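Local coordinates for arginine decarboxylase, A207R protein (PDB 2NVA) that probably converts arginine to agmatine with the help of pyridoxal 5'-phosphate, as a viral relative of the eukaryotic ornithine decarboxylases, at residues P24-D32 and V54-V64; I171-S179 and Y187-F198. All blocks are in the same frame, centred on the assembly; numbering follows the deposited sequence.

Interaction 1 (P24-D32 and V54-V64)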
loop_
_atom_site.group_PDB
_atom_site.type_symbol
_atom_site.label_atom_id
_atom_site.label_comp_id
_atom_site.label_asym_id
_atom_site.label_seq_id
_atom_site.Cartn_x
_atom_site.Cartn_y
_atom_site.Cartn_z
ATOM N N PRO A 24 -5.983 7.221 24.309
ATOM C CA PRO A 24 -7.391 7.608 24.277
ATOM C C PRO A 24 -7.656 8.988 24.894
ATOM O O PRO A 24 -8.534 9.706 24.409
ATOM C CB PRO A 24 -8.088 6.506 25.086
ATOM C CG PRO A 24 -7.158 5.339 25.023
ATOM C CD PRO A 24 -5.769 5.877 24.887
ATOM N N LYS A 25 -6.904 9.362 25.933
ATOM C CA LYS A 25 -7.118 10.652 26.613
ATOM C C LYS A 25 -6.872 11.838 25.680
ATOM O O LYS A 25 -7.556 12.861 25.770
ATOM C CB LYS A 25 -6.224 10.769 27.847
ATOM C CG LYS A 25 -6.357 9.585 28.808
ATOM C CD LYS A 25 -7.633 9.645 29.635
ATOM C CE LYS A 25 -7.952 8.283 30.294
ATOM N NZ LYS A 25 -8.372 7.267 29.234
ATOM N N ILE A 26 -5.890 11.705 24.789
ATOM C CA ILE A 26 -5.651 12.737 23.791
ATOM C C ILE A 26 -6.899 12.960 22.944
ATOM O O ILE A 26 -7.318 14.098 22.724
ATOM C CB ILE A 26 -4.393 12.432 22.918
ATOM C CG1 ILE A 26 -3.123 12.764 23.715
ATOM C CG2 ILE A 26 -4.431 13.231 21.604
ATOM C CD1 ILE A 26 -1.811 12.524 22.934
ATOM N N VAL A 27 -7.504 11.869 22.489
ATOM C CA VAL A 27 -8.688 11.939 21.633
ATOM C C VAL A 27 -9.891 12.478 22.413
ATOM O O VAL A 27 -10.637 13.296 21.883
ATOM C CB VAL A 27 -8.992 10.573 21.006
ATOM C CG1 VAL A 27 -10.354 10.572 20.258
ATOM C CG2 VAL A 27 -7.859 10.203 20.053
ATOM N N GLU A 28 -10.052 12.040 23.667
ATOM C CA GLU A 28 -11.098 12.605 24.544
ATOM C C GLU A 28 -11.006 14.123 24.663
ATOM O O GLU A 28 -12.020 14.823 24.526
ATOM C CB GLU A 28 -11.069 11.961 25.936
ATOM C CG GLU A 28 -11.434 10.470 25.907
ATOM C CD GLU A 28 -11.303 9.799 27.260
ATOM O OE1 GLU A 28 -12.071 8.836 27.504
ATOM O OE2 GLU A 28 -10.443 10.229 28.078
ATOM N N ASP A 29 -9.800 14.628 24.915
ATOM C CA ASP A 29 -9.573 16.067 24.986
ATOM C C ASP A 29 -9.907 16.756 23.676
ATOM O O ASP A 29 -10.481 17.837 23.679
ATOM C CB ASP A 29 -8.130 16.371 25.406
ATOM C CG ASP A 29 -7.837 15.945 26.838
ATOM O OD1 ASP A 29 -6.639 15.877 27.189
ATOM O OD2 ASP A 29 -8.791 15.690 27.628
ATOM N N LEU A 30 -9.559 16.122 22.551
ATOM C CA LEU A 30 -9.856 16.691 21.244
ATOM C C LEU A 30 -11.343 16.663 20.913
ATOM O O LEU A 30 -11.824 17.550 20.204
ATOM C CB LEU A 30 -9.051 15.999 20.126
ATOM C CG LEU A 30 -7.565 16.395 20.054
ATOM C CD1 LEU A 30 -6.776 15.459 19.158
ATOM C CD2 LEU A 30 -7.411 17.849 19.567
ATOM N N ILE A 31 -12.059 15.647 21.396
ATOM C CA ILE A 31 -13.509 15.610 21.228
ATOM C C ILE A 31 -14.134 16.772 21.995
ATOM O O ILE A 31 -15.041 17.444 21.499
ATOM C CB ILE A 31 -14.107 14.262 21.664
ATOM C CG1 ILE A 31 -13.636 13.153 20.706
ATOM C CG2 ILE A 31 -15.655 14.348 21.726
ATOM C CD1 ILE A 31 -13.787 11.746 21.269
ATOM N N ASP A 32 -13.611 17.042 23.190
ATOM C CA ASP A 32 -14.077 18.190 23.966
ATOM C C ASP A 32 -13.793 19.507 23.257
ATOM O O ASP A 32 -14.613 20.420 23.313
ATOM C CB ASP A 32 -13.460 18.208 25.374
ATOM C CG ASP A 32 -13.973 17.072 26.250
ATOM O OD1 ASP A 32 -13.356 16.823 27.313
ATOM O OD2 ASP A 32 -14.974 16.419 25.882
ATOM N N VAL A 54 -9.844 0.489 20.271
ATOM C CA VAL A 54 -9.882 1.352 21.465
ATOM C C VAL A 54 -10.278 2.780 21.086
ATOM O O VAL A 54 -11.041 3.430 21.807
ATOM C CB VAL A 54 -8.532 1.311 22.231
ATOM C CG1 VAL A 54 -8.472 2.380 23.316
ATOM C CG2 VAL A 54 -8.332 -0.071 22.846
ATOM N N LEU A 55 -9.763 3.255 19.952
ATOM C CA LEU A 55 -10.136 4.571 19.437
ATOM C C LEU A 55 -11.642 4.633 19.167
ATOM O O LEU A 55 -12.299 5.602 19.546
ATOM C CB LEU A 55 -9.372 4.885 18.142
ATOM C CG LEU A 55 -9.638 6.231 17.461
ATOM C CD1 LEU A 55 -9.306 7.402 18.385
ATOM C CD2 LEU A 55 -8.865 6.346 16.150
ATOM N N LEU A 56 -12.169 3.594 18.523
ATOM C CA LEU A 56 -13.581 3.563 18.174
ATOM C C LEU A 56 -14.448 3.510 19.433
ATOM O O LEU A 56 -15.479 4.176 19.498
ATOM C CB LEU A 56 -13.891 2.383 17.256
ATOM C CG LEU A 56 -13.213 2.339 15.883
ATOM C CD1 LEU A 56 -13.638 1.071 15.136
ATOM C CD2 LEU A 56 -13.508 3.585 15.041
ATOM N N LYS A 57 -14.030 2.726 20.423
ATOM C CA LYS A 57 -14.768 2.668 21.697
ATOM C C LYS A 57 -14.743 4.018 22.413
ATOM O O LYS A 57 -15.739 4.432 23.016
ATOM C CB LYS A 57 -14.234 1.541 22.593
ATOM C CG LYS A 57 -14.902 1.411 23.979
ATOM C CD LYS A 57 -16.417 1.227 23.872
ATOM C CE LYS A 57 -17.009 0.831 25.233
ATOM N NZ LYS A 57 -18.515 0.996 25.268
ATOM N N THR A 58 -13.600 4.695 22.353
ATOM C CA THR A 58 -13.449 6.020 22.948
ATOM C C THR A 58 -14.398 7.033 22.309
ATOM O O THR A 58 -15.033 7.824 23.008
ATOM C CB THR A 58 -11.999 6.512 22.827
ATOM O OG1 THR A 58 -11.128 5.572 23.474
ATOM C CG2 THR A 58 -11.828 7.878 23.481
ATOM N N MET A 59 -14.474 6.995 20.980
ATOM C CA MET A 59 -15.429 7.783 20.192
ATOM C C MET A 59 -16.859 7.483 20.657
ATOM O O MET A 59 -17.639 8.391 20.962
ATOM C CB MET A 59 -15.339 7.413 18.690
ATOM C CG MET A 59 -14.037 7.799 17.900
ATOM S SD MET A 59 -13.734 9.588 17.927
ATOM C CE MET A 59 -12.171 9.550 17.084
ATOM N N CYS A 60 -17.188 6.192 20.692
ATOM C CA CYS A 60 -18.532 5.729 21.034
ATOM C C CYS A 60 -18.985 6.305 22.381
ATOM O O CYS A 60 -20.084 6.864 22.490
ATOM C CB CYS A 60 -18.555 4.202 21.083
ATOM S SG CYS A 60 -20.071 3.485 21.772
ATOM N N ASP A 61 -18.128 6.159 23.393
ATOM C CA ASP A 61 -18.416 6.616 24.756
ATOM C C ASP A 61 -18.521 8.142 24.914
ATOM O O ASP A 61 -19.119 8.627 25.883
ATOM C CB ASP A 61 -17.347 6.057 25.720
ATOM C CG ASP A 61 -17.440 4.536 25.881
ATOM O OD1 ASP A 61 -18.474 3.939 25.487
ATOM O OD2 ASP A 61 -16.471 3.935 26.399
ATOM N N LYS A 62 -17.915 8.883 23.985
ATOM C CA LYS A 62 -17.930 10.342 24.007
ATOM C C LYS A 62 -19.047 10.881 23.127
ATOM O O LYS A 62 -19.106 12.081 22.847
ATOM C CB LYS A 62 -16.574 10.912 23.591
ATOM C CG LYS A 62 -15.435 10.671 24.601
ATOM C CD LYS A 62 -15.535 11.564 25.833
ATOM C CE LYS A 62 -15.099 12.989 25.542
ATOM N NZ LYS A 62 -15.339 13.830 26.766
ATOM N N ASN A 63 -19.931 9.981 22.705
ATOM C CA ASN A 63 -21.108 10.326 21.898
ATOM C C ASN A 63 -20.788 10.843 20.496
ATOM O O ASN A 63 -21.577 11.558 19.891
ATOM C CB ASN A 63 -22.027 11.293 22.660
ATOM C CG ASN A 63 -22.703 10.634 23.832
ATOM O OD1 ASN A 63 -23.220 9.507 23.716
ATOM N ND2 ASN A 63 -22.715 11.318 24.984
ATOM N N VAL A 64 -19.622 10.471 19.989
ATOM C CA VAL A 64 -19.243 10.777 18.607
ATOM C C VAL A 64 -19.906 9.740 17.703
ATOM O O VAL A 64 -20.025 8.577 18.100
ATOM C CB VAL A 64 -17.701 10.729 18.431
ATOM C CG1 VAL A 64 -17.283 10.984 16.972
ATOM C CG2 VAL A 64 -17.010 11.753 19.363
HETATM O O HOH W 1 -14.288 7.867 26.234
#
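Pro24 starts the contact with two ring carbons. Its CG lies 3.7 Å from Val54 CG1, and its CB rests against the hydroxyl oxygen of Thr58. That hydroxyl donates to Val54 O, which also accepts Thr58 N on the opposite face of its carbonyl plane. The hydroxyl bond holds the rotation of the threonine, which leaves its methyl to pack against Glu28. Val27 comes next and is buried. Its CG2 lies 3.6 Å from Leu55 CD1, and its CG1 meets the methyl end of Met59; the side chains cross at about a right angle. Tyr261 also touches Val27, Val54 and Leu55. The two helices run in roughly the same direction, 34° apart, with axes 9.9 Å apart at closest approach. They precede and follow strand 41-46, the first strand of the TIM barrel. Helix 53-61 lies against Tyr45 of that strand. Glu28 is partly exposed. Its CG packs 3.6 Å from Thr58 CG2, and a water links its OE1 (2.7 Å) more weakly to Thr58 O. Ile31 packs near the C-terminal end of helix 53-61. Its CD1 touches Met59 SD, Lys62 CB and Val64 CG2, the last at 3.7 Å. A Schellman motif with Asn63 at C-prime ends the second helix here and sets Val64 against Ile31. The Lys62 chain bends at chi2 and chi3, which carries it across to the first helix. There its NZ forms a salt bridge with Asp32 OD2, 2.8 Å long, on the syn side and 21° out of the carboxylate plane.

Interaction 2 (I171-S179 and Y187-F198); sequences IGISFHVGS and YYRAIKSSKEAF. With PL2 ((4-{[(4-{[amino(imino)methyl]amino}butyl)amino]methyl}-5-hydroxy-6-methylpyridin-3-yl)methyl dihydrogen phosphate), chain I.
Tyr187 takes Val177 over one face of its ring. Val177 CG1 sits above the ring centre in a CH-pi contact, 4.3 Å from the centroid. The other methyl, CG2, comes within 3.4 Å of Tyr187 CZ. The phenol oxygen bonds to Gly215 O, beside the cofactor-binding Gly216. Ala190, one turn on, points at Phe175. Its CB stands 3.4 Å from the ring centroid, only 11° off the normal, a close CH-pi contact. The ring is there because Phe175 places CG between its backbone N and carbonyl carbon (chi1 59°). The same ring meets Tyr187 CD1 near its plane, and Ile191 CG1 approaches its CZ obliquely at 3.7 Å. Ser194 lies at the ring edge, its OG 3.2 Å from Phe175 CD2. This hydroxyl donates to Ala190 O, which also takes Ser194 N on the opposite face of its plane. Ala197 and Phe198 finish the row around Ile173. Ile173 CD1 touches Ala197 CB at 3.8 Å, and its CG1 packs near Phe198 N and the phenyl ring. This is the start of a beta-alpha-beta unit of the TIM barrel, with helix 184-204 roughly antiparallel (149°) to strand 170-174 on the outside. Beyond the strand, His176 and Ser179 face the other way, to the bound cofactor-agmatine adduct. Gly178 N bonds to His176 ND1 and fixes the ring's rotation. His176 NE2 then donates to OP4 of the adduct, and Ser179 OG gives OP2 a bond of 2.7 Å. Mainly apolar and CH-pi contacts thus join the strand and following loop to the helix, while His176 and Ser179, the latter shared with Arg255, contribute bonds to the phosphate arm.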
loop_
_atom_site.group_PDB
_atom_site.type_symbol
_atom_site.label_atom_id
_atom_site.label_comp_id
_atom_site.label_asym_id
_atom_site.label_seq_id
_atom_site.Cartn_x
_atom_site.Cartn_y
_atom_site.Cartn_z
ATOM N N ILE A 171 -32.404 14.012 2.151
ATOM C CA ILE A 171 -32.488 14.756 3.408
ATOM C C ILE A 171 -31.383 15.813 3.599
ATOM O O ILE A 171 -31.385 16.548 4.589
ATOM C CB ILE A 171 -32.532 13.819 4.649
ATOM C CG1 ILE A 171 -31.223 13.022 4.796
ATOM C CG2 ILE A 171 -33.774 12.932 4.599
ATOM C CD1 ILE A 171 -31.022 12.432 6.189
ATOM N N GLY A 172 -30.453 15.895 2.647
ATOM C CA GLY A 172 -29.383 16.875 2.776
ATOM C C GLY A 172 -28.323 16.860 1.700
ATOM O O GLY A 172 -28.426 16.150 0.684
ATOM N N ILE A 173 -27.300 17.676 1.945
ATOM C CA ILE A 173 -26.223 17.901 0.977
ATOM C C ILE A 173 -24.903 17.750 1.719
ATOM O O ILE A 173 -24.769 18.228 2.848
ATOM C CB ILE A 173 -26.295 19.336 0.340
ATOM C CG1 ILE A 173 -27.675 19.618 -0.278
ATOM C CG2 ILE A 173 -25.165 19.571 -0.673
ATOM C CD1 ILE A 173 -28.074 18.732 -1.465
ATOM N N SER A 174 -23.951 17.085 1.077
ATOM C CA SER A 174 -22.598 16.965 1.616
ATOM C C SER A 174 -21.554 17.388 0.582
ATOM O O SER A 174 -21.844 17.513 -0.605
ATOM C CB SER A 174 -22.324 15.532 2.061
ATOM O OG SER A 174 -22.147 14.689 0.944
ATOM N N PHE A 175 -20.332 17.587 1.055
ATOM C CA PHE A 175 -19.196 17.815 0.183
ATOM C C PHE A 175 -17.972 17.349 0.950
ATOM O O PHE A 175 -18.023 17.201 2.174
ATOM C CB PHE A 175 -19.070 19.304 -0.184
ATOM C CG PHE A 175 -18.906 20.232 1.011
ATOM C CD1 PHE A 175 -17.646 20.462 1.574
ATOM C CD2 PHE A 175 -20.010 20.897 1.559
ATOM C CE1 PHE A 175 -17.489 21.320 2.677
ATOM C CE2 PHE A 175 -19.855 21.766 2.656
ATOM C CZ PHE A 175 -18.590 21.972 3.211
ATOM N N HIS A 176 -16.884 17.119 0.229
ATOM C CA HIS A 176 -15.586 16.970 0.862
ATOM C C HIS A 176 -14.611 17.776 0.026
ATOM O O HIS A 176 -14.436 17.496 -1.164
ATOM C CB HIS A 176 -15.168 15.502 0.927
ATOM C CG HIS A 176 -14.094 15.240 1.939
ATOM N ND1 HIS A 176 -13.010 16.076 2.098
ATOM C CD2 HIS A 176 -13.941 14.251 2.851
ATOM C CE1 HIS A 176 -12.222 15.602 3.050
ATOM N NE2 HIS A 176 -12.762 14.492 3.519
ATOM N N VAL A 177 -14.015 18.803 0.632
ATOM C CA VAL A 177 -13.114 19.686 -0.111
ATOM C C VAL A 177 -11.807 18.994 -0.493
ATOM O O VAL A 177 -11.090 19.457 -1.385
ATOM C CB VAL A 177 -12.807 20.997 0.656
ATOM C CG1 VAL A 177 -14.089 21.730 0.965
ATOM C CG2 VAL A 177 -12.000 20.711 1.933
ATOM N N GLY A 178 -11.495 17.893 0.180
ATOM C CA GLY A 178 -10.223 17.218 -0.008
ATOM C C GLY A 178 -9.613 16.885 1.338
ATOM O O GLY A 178 -9.865 17.581 2.329
ATOM N N SER A 179 -8.821 15.821 1.372
ATOM C CA SER A 179 -8.205 15.372 2.610
ATOM C C SER A 179 -6.943 16.193 2.905
ATOM O O SER A 179 -6.058 16.319 2.046
ATOM C CB SER A 179 -7.894 13.868 2.543
ATOM O OG SER A 179 -7.623 13.363 3.856
ATOM N N TYR A 187 -14.007 25.931 2.370
ATOM C CA TYR A 187 -15.180 25.517 3.146
ATOM C C TYR A 187 -16.311 26.527 3.037
ATOM O O TYR A 187 -17.476 26.140 2.897
ATOM C CB TYR A 187 -14.832 25.286 4.615
ATOM C CG TYR A 187 -14.035 24.025 4.830
ATOM C CD1 TYR A 187 -14.661 22.834 5.220
ATOM C CD2 TYR A 187 -12.652 24.010 4.619
ATOM C CE1 TYR A 187 -13.920 21.657 5.403
ATOM C CE2 TYR A 187 -11.914 22.843 4.803
ATOM C CZ TYR A 187 -12.550 21.676 5.191
ATOM O OH TYR A 187 -11.808 20.530 5.374
ATOM N N TYR A 188 -15.957 27.810 3.084
ATOM C CA TYR A 188 -16.936 28.868 2.918
ATOM C C TYR A 188 -17.677 28.723 1.576
ATOM O O TYR A 188 -18.903 28.719 1.542
ATOM C CB TYR A 188 -16.272 30.242 3.014
ATOM C CG TYR A 188 -17.302 31.345 3.134
ATOM C CD1 TYR A 188 -17.666 31.845 4.381
ATOM C CD2 TYR A 188 -17.938 31.851 2.008
ATOM C CE1 TYR A 188 -18.643 32.837 4.512
ATOM C CE2 TYR A 188 -18.916 32.866 2.121
ATOM C CZ TYR A 188 -19.264 33.343 3.382
ATOM O OH TYR A 188 -20.218 34.338 3.515
ATOM N N ARG A 189 -16.923 28.605 0.485
ATOM C CA ARG A 189 -17.497 28.452 -0.862
ATOM C C ARG A 189 -18.302 27.159 -1.005
ATOM O O ARG A 189 -19.331 27.137 -1.700
ATOM C CB ARG A 189 -16.397 28.516 -1.936
ATOM C CG ARG A 189 -15.778 29.917 -2.134
ATOM C CD ARG A 189 -14.600 29.861 -3.110
ATOM N NE ARG A 189 -14.334 31.144 -3.788
ATOM C CZ ARG A 189 -13.407 32.037 -3.426
ATOM N NH1 ARG A 189 -12.609 31.814 -2.379
ATOM N NH2 ARG A 189 -13.244 33.149 -4.127
ATOM N N ALA A 190 -17.834 26.093 -0.349
ATOM C CA ALA A 190 -18.521 24.804 -0.367
ATOM C C ALA A 190 -19.864 24.880 0.355
ATOM O O ALA A 190 -20.853 24.292 -0.096
ATOM C CB ALA A 190 -17.653 23.723 0.250
ATOM N N ILE A 191 -19.893 25.588 1.480
ATOM C CA ILE A 191 -21.126 25.721 2.269
ATOM C C ILE A 191 -22.144 26.604 1.524
ATOM O O ILE A 191 -23.354 26.333 1.550
ATOM C CB ILE A 191 -20.822 26.226 3.715
ATOM C CG1 ILE A 191 -20.049 25.141 4.489
ATOM C CG2 ILE A 191 -22.112 26.631 4.466
ATOM C CD1 ILE A 191 -19.205 25.664 5.664
ATOM N N LYS A 192 -21.644 27.639 0.845
ATOM C CA LYS A 192 -22.492 28.477 -0.001
ATOM C C LYS A 192 -23.108 27.653 -1.141
ATOM O O LYS A 192 -24.312 27.745 -1.395
ATOM C CB LYS A 192 -21.698 29.666 -0.562
ATOM C CG LYS A 192 -22.538 30.614 -1.425
ATOM C CD LYS A 192 -21.694 31.757 -1.996
ATOM C CE LYS A 192 -22.621 32.745 -2.748
ATOM N NZ LYS A 192 -21.839 33.952 -3.188
ATOM N N SER A 193 -22.284 26.857 -1.824
ATOM C CA SER A 193 -22.775 26.005 -2.911
ATOM C C SER A 193 -23.779 24.980 -2.397
ATOM O O SER A 193 -24.713 24.601 -3.109
ATOM C CB SER A 193 -21.610 25.278 -3.598
ATOM O OG SER A 193 -20.750 26.206 -4.241
ATOM N N SER A 194 -23.564 24.513 -1.169
ATOM C CA SER A 194 -24.447 23.538 -0.549
ATOM C C SER A 194 -25.827 24.136 -0.271
ATOM O O SER A 194 -26.842 23.455 -0.427
ATOM C CB SER A 194 -23.830 23.013 0.747
ATOM O OG SER A 194 -22.654 22.263 0.480
ATOM N N LYS A 195 -25.858 25.404 0.149
ATOM C CA LYS A 195 -27.133 26.101 0.355
ATOM C C LYS A 195 -27.893 26.211 -0.964
ATOM O O LYS A 195 -29.120 26.070 -0.998
ATOM C CB LYS A 195 -26.912 27.484 0.977
ATOM C CG LYS A 195 -28.194 28.314 1.214
ATOM C CD LYS A 195 -29.226 27.556 2.058
ATOM C CE LYS A 195 -30.505 28.392 2.257
ATOM N NZ LYS A 195 -30.293 29.560 3.178
ATOM N N GLU A 196 -27.165 26.462 -2.047
ATOM C CA GLU A 196 -27.779 26.541 -3.367
ATOM C C GLU A 196 -28.355 25.191 -3.776
ATOM O O GLU A 196 -29.428 25.130 -4.375
ATOM C CB GLU A 196 -26.777 27.040 -4.409
ATOM C CG GLU A 196 -26.360 28.498 -4.175
ATOM C CD GLU A 196 -25.157 28.936 -4.994
ATOM O OE1 GLU A 196 -24.514 28.083 -5.665
ATOM O OE2 GLU A 196 -24.839 30.162 -4.963
ATOM N N ALA A 197 -27.640 24.110 -3.463
ATOM C CA ALA A 197 -28.162 22.764 -3.723
ATOM C C ALA A 197 -29.361 22.420 -2.821
ATOM O O ALA A 197 -30.321 21.777 -3.253
ATOM C CB ALA A 197 -27.044 21.726 -3.567
ATOM N N PHE A 198 -29.283 22.850 -1.566
ATOM C CA PHE A 198 -30.360 22.691 -0.591
ATOM C C PHE A 198 -31.642 23.313 -1.150
ATOM O O PHE A 198 -32.728 22.704 -1.091
ATOM C CB PHE A 198 -29.938 23.426 0.678
ATOM C CG PHE A 198 -30.519 22.888 1.944
ATOM C CD1 PHE A 198 -29.886 21.847 2.626
ATOM C CD2 PHE A 198 -31.657 23.481 2.497
ATOM C CE1 PHE A 198 -30.393 21.372 3.820
ATOM C CE2 PHE A 198 -32.182 23.013 3.705
ATOM C CZ PHE A 198 -31.524 21.948 4.366
HETATM N N1 PL2 I . -15.372 11.567 4.722
HETATM C C2 PL2 I . -15.193 11.012 3.512
HETATM C C2A PL2 I . -16.411 10.616 2.655
HETATM C C3 PL2 I . -13.883 10.808 3.056
HETATM O O3 PL2 I . -13.729 10.260 1.822
HETATM C C4 PL2 I . -12.764 11.174 3.831
HETATM C C4A PL2 I . -11.294 10.952 3.366
HETATM C C5 PL2 I . -13.037 11.754 5.086
HETATM C C6 PL2 I . -14.344 11.931 5.499
HETATM P P PL2 I . -10.001 13.602 6.718
HETATM N N PL2 I . -11.156 10.953 1.892
HETATM C CA PL2 I . -10.131 9.998 1.449
HETATM C CG PL2 I . -7.683 9.359 1.555
HETATM O OP2 PL2 I . -8.890 14.487 5.971
HETATM O OP3 PL2 I . -9.203 12.374 7.428
HETATM O OP1 PL2 I . -10.789 14.409 7.696
HETATM O OP4 PL2 I . -10.877 12.998 5.510
HETATM C C5M PL2 I . -11.887 12.196 6.013
HETATM C CB PL2 I . -8.765 10.293 2.103
HETATM C CD PL2 I . -6.304 9.676 2.181
HETATM N NE PL2 I . -5.368 8.656 1.658
HETATM C CZ PL2 I . -4.148 8.379 2.144
HETATM N NH2 PL2 I . -3.415 7.401 1.560
HETATM N NH1 PL2 I . -3.657 9.060 3.183
#

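Both interactions lie in the TIM-barrel part of the chain. Interaction 1 comes first. It closes a loop through residues 33-53, which holds the first barrel strand, 41-46. The chain then passes through several strand and helix pairs before interaction 2 opens. That contact closes the short connection 180-186, a loop and the first residues of helix 184-204, and includes Gly180 of the cofactor site. The centres of interactions 1 and 2 are 27 Å apart, and they do not touch. They are in series, neither nested nor crossed. Interaction 1 joins the helices that precede and follow the first strand. Interaction 2 joins a strand to its outer helix. The bound adduct contacts interaction 2 directly and lies about 10 Å from the Met59 side chain.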